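Local coordinates for uncharacterized protein (Legionella pneumophila subsp. pneumophila, PDB 4WRP) that is of unknown function but probably acts as an effector, this chain being its helical C-terminal domain, at residues N15-I20 with H39-V44. Residues are numbered along the deposited sequence; the frame is centred on the assembly and turned at random.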
ATOM      1  N   ASN A  15      -3.564  -8.664   3.003  1.00 30.63           N
ATOM      2  CA  ASN A  15      -4.448  -9.809   3.025  1.00 34.58           C
ATOM      3  C   ASN A  15      -5.700  -9.552   2.217  1.00 31.68           C
ATOM      4  O   ASN A  15      -6.120 -10.420   1.445  1.00 32.04           O
ATOM      5  CB  ASN A  15      -4.759 -10.209   4.461  1.00 42.33           C
ATOM      6  CG  ASN A  15      -3.495 -10.475   5.268  1.00 51.94           C
ATOM      7  OD1 ASN A  15      -3.410 -10.145   6.467  1.00 66.72           O
ATOM      8  ND2 ASN A  15      -2.477 -11.032   4.603  1.00 57.13           N
ATOM      9  N   ALA A  16      -6.222  -8.326   2.299  1.00 30.83           N
ATOM     10  CA  ALA A  16      -7.369  -7.910   1.488  1.00 29.96           C
ATOM     11  C   ALA A  16      -6.990  -7.933   0.003  1.00 28.13           C
ATOM     12  O   ALA A  16      -7.717  -8.418  -0.852  1.00 27.23           O
ATOM     13  CB  ALA A  16      -7.862  -6.502   1.902  1.00 28.56           C
ATOM     14  N   PHE A  17      -5.848  -7.358  -0.290  1.00 25.96           N
ATOM     15  CA  PHE A  17      -5.460  -7.148  -1.633  1.00 25.59           C
ATOM     16  C   PHE A  17      -5.275  -8.476  -2.305  1.00 25.80           C
ATOM     17  O   PHE A  17      -5.713  -8.630  -3.469  1.00 26.22           O
ATOM     18  CB  PHE A  17      -4.159  -6.338  -1.715  1.00 24.63           C
ATOM     19  CG  PHE A  17      -3.613  -6.222  -3.079  1.00 25.41           C
ATOM     20  CD1 PHE A  17      -4.229  -5.381  -4.022  1.00 25.99           C
ATOM     21  CD2 PHE A  17      -2.458  -6.907  -3.432  1.00 24.92           C
ATOM     22  CE1 PHE A  17      -3.724  -5.267  -5.296  1.00 26.44           C
ATOM     23  CE2 PHE A  17      -1.966  -6.788  -4.703  1.00 25.17           C
ATOM     24  CZ  PHE A  17      -2.599  -5.987  -5.637  1.00 25.77           C
ATOM     25  N   GLN A  18      -4.615  -9.430  -1.649  1.00 27.51           N
ATOM     26  CA  GLN A  18      -4.461 -10.720  -2.312  1.00 29.84           C
ATOM     27  C   GLN A  18      -5.798 -11.430  -2.509  1.00 30.39           C
ATOM     28  O   GLN A  18      -5.989 -12.139  -3.511  1.00 30.19           O
ATOM     29  CB  GLN A  18      -3.442 -11.645  -1.626  1.00 34.11           C
ATOM     30  CG  GLN A  18      -3.792 -12.110  -0.244  1.00 37.25           C
ATOM     31  CD  GLN A  18      -4.682 -13.313  -0.221  1.00 42.73           C
ATOM     32  OE1 GLN A  18      -4.714 -14.106  -1.156  1.00 47.30           O
ATOM     33  NE2 GLN A  18      -5.452 -13.433   0.841  1.00 44.02           N
ATOM     34  N   GLU A  19      -6.727 -11.242  -1.588  1.00 31.67           N
ATOM     35  CA  GLU A  19      -8.035 -11.861  -1.743  1.00 35.79           C
ATOM     36  C   GLU A  19      -8.691 -11.239  -2.953  1.00 34.36           C
ATOM     37  O   GLU A  19      -9.181 -11.942  -3.828  1.00 32.79           O
ATOM     38  CB  GLU A  19      -8.930 -11.714  -0.507  1.00 40.47           C
ATOM     39  CG  GLU A  19     -10.348 -12.251  -0.782  1.00 47.78           C
ATOM     40  CD  GLU A  19     -11.240 -12.390   0.447  1.00 53.52           C
ATOM     41  OE1 GLU A  19     -10.716 -12.449   1.584  1.00 56.51           O
ATOM     42  OE2 GLU A  19     -12.488 -12.477   0.273  1.00 61.03           O
ATOM     43  N   ILE A  20      -8.644  -9.925  -3.053  1.00 30.22           N
ATOM     44  CA  ILE A  20      -9.196  -9.260  -4.243  1.00 30.51           C
ATOM     45  C   ILE A  20      -8.559  -9.729  -5.555  1.00 30.48           C
ATOM     46  O   ILE A  20      -9.274 -10.057  -6.491  1.00 30.61           O
ATOM     47  CB  ILE A  20      -9.128  -7.703  -4.136  1.00 29.36           C
ATOM     48  CG1 ILE A  20     -10.079  -7.230  -3.038  1.00 31.57           C
ATOM     49  CG2 ILE A  20      -9.603  -7.080  -5.420  1.00 29.19           C
ATOM     50  CD1 ILE A  20      -9.763  -5.858  -2.468  1.00 31.94           C
ATOM     51  N   HIS A  39      -2.447  -3.926 -15.430  1.00 27.97           N
ATOM     52  CA  HIS A  39      -3.667  -3.139 -15.534  1.00 28.85           C
ATOM     53  C   HIS A  39      -4.777  -3.533 -14.554  1.00 27.62           C
ATOM     54  O   HIS A  39      -5.408  -2.660 -13.971  1.00 26.35           O
ATOM     55  CB  HIS A  39      -4.253  -3.119 -16.956  1.00 33.14           C
ATOM     56  CG  HIS A  39      -5.245  -2.006 -17.149  1.00 34.74           C
ATOM     57  ND1 HIS A  39      -6.604  -2.234 -17.287  1.00 37.97           N
ATOM     58  CD2 HIS A  39      -5.087  -0.663 -17.136  1.00 33.93           C
ATOM     59  CE1 HIS A  39      -7.231  -1.078 -17.392  1.00 36.89           C
ATOM     60  NE2 HIS A  39      -6.331  -0.109 -17.313  1.00 40.19           N
ATOM     61  N   ALA A  40      -5.005  -4.822 -14.353  1.00 26.37           N
ATOM     62  CA  ALA A  40      -5.985  -5.279 -13.380  1.00 27.09           C
ATOM     63  C   ALA A  40      -5.610  -4.829 -11.963  1.00 26.33           C
ATOM     64  O   ALA A  40      -6.456  -4.340 -11.209  1.00 25.37           O
ATOM     65  CB  ALA A  40      -6.118  -6.818 -13.444  1.00 28.19           C
ATOM     66  N   ILE A  41      -4.316  -4.924 -11.636  1.00 26.20           N
ATOM     67  CA  ILE A  41      -3.842  -4.454 -10.353  1.00 25.83           C
ATOM     68  C   ILE A  41      -4.027  -2.953 -10.266  1.00 24.17           C
ATOM     69  O   ILE A  41      -4.470  -2.406  -9.252  1.00 23.92           O
ATOM     70  CB  ILE A  41      -2.351  -4.795 -10.166  1.00 26.41           C
ATOM     71  CG1 ILE A  41      -2.211  -6.301 -10.001  1.00 27.53           C
ATOM     72  CG2 ILE A  41      -1.783  -4.077  -8.940  1.00 26.18           C
ATOM     73  CD1 ILE A  41      -0.796  -6.797 -10.115  1.00 28.32           C
ATOM     74  N   ARG A  42      -3.671  -2.265 -11.323  1.00 24.41           N
ATOM     75  CA  ARG A  42      -3.862  -0.793 -11.322  1.00 24.16           C
ATOM     76  C   ARG A  42      -5.314  -0.391 -11.050  1.00 24.69           C
ATOM     77  O   ARG A  42      -5.621   0.511 -10.232  1.00 23.99           O
ATOM     78  CB  ARG A  42      -3.422  -0.212 -12.643  1.00 24.62           C
ATOM     79  CG  ARG A  42      -3.454   1.322 -12.606  1.00 25.32           C
ATOM     80  CD  ARG A  42      -3.587   1.970 -13.971  1.00 27.25           C
ATOM     81  NE  ARG A  42      -3.584   3.443 -13.793  1.00 28.06           N
ATOM     82  CZ  ARG A  42      -4.635   4.172 -13.405  1.00 29.36           C
ATOM     83  NH1 ARG A  42      -5.812   3.590 -13.175  1.00 30.43           N
ATOM     84  NH2 ARG A  42      -4.532   5.513 -13.255  1.00 29.02           N
ATOM     85  N   THR A  43      -6.227  -1.084 -11.719  1.00 25.84           N
ATOM     86  CA  THR A  43      -7.654  -0.855 -11.496  1.00 28.79           C
ATOM     87  C   THR A  43      -8.078  -0.982 -10.039  1.00 28.58           C
ATOM     88  O   THR A  43      -8.758  -0.108  -9.498  1.00 27.62           O
ATOM     89  CB  THR A  43      -8.494  -1.776 -12.396  1.00 31.03           C
ATOM     90  OG1 THR A  43      -8.117  -1.480 -13.736  1.00 33.43           O
ATOM     91  CG2 THR A  43      -9.947  -1.462 -12.243  1.00 32.33           C
ATOM     92  N   VAL A  44      -7.636  -2.064  -9.410  1.00 25.75           N
ATOM     93  CA  VAL A  44      -7.966  -2.320  -8.036  1.00 25.07           C
ATOM     94  C   VAL A  44      -7.338  -1.286  -7.096  1.00 23.47           C
ATOM     95  O   VAL A  44      -7.968  -0.840  -6.131  1.00 22.71           O
ATOM     96  CB  VAL A  44      -7.518  -3.746  -7.676  1.00 25.68           C
ATOM     97  CG1 VAL A  44      -7.542  -3.980  -6.185  1.00 26.11           C
ATOM     98  CG2 VAL A  44      -8.420  -4.728  -8.434  1.00 28.52           C
TER
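F17 sets its CG opposite the backbone N (chi1 173°), carrying the ring from helix 6-21 toward helix 34-49, where a chi1 of 167° in V44 places CG1 against both F17 and I20. This is apolar helix-helix packing in the all-helical DUF5617 domain: the short segments run closer to antiparallel than parallel, 129° between their directions, with axes 11.4 Å apart. A long aromatic side chain suits position 17, since its length lets the far end of the ring reach I41 and V44 although its CB does not point at helix 34-49. Its CZ lies 3.9 Å from I41 CG2, a methyl that meets the ring at its edge, near the ring plane, and the two side chains cross at about a right angle. V44 approaches obliquely, its CG1 being 4.1 Å from F17 CE1. Beta-branched residues fit here because each offers a methyl close to its own backbone, giving short, stiff apolar contacts. I20 and V44 meet where the CA atoms come nearest, 8.0 Å apart, and short side chains suffice there. All four residues are buried, and no hydrogen bond crosses between the segments, as befits hydrocarbon surfaces. F17 also stacks on W13 and touches L97, while I41 reaches L93 and V94, so helix 90-98 borders the same core. E19 and R42 make no contact across the segments and instead form salt bridges with K58 and D83, respectively. T43 OG1 donates to H39 O over 3.0 Å, on the opposite face of that carbonyl's plane from T43 N. Between I20 and V44, one methyl serves two: I20 CG2 sits 3.8 Å from V44 CG1 and 4.0 Å from V44 CG2.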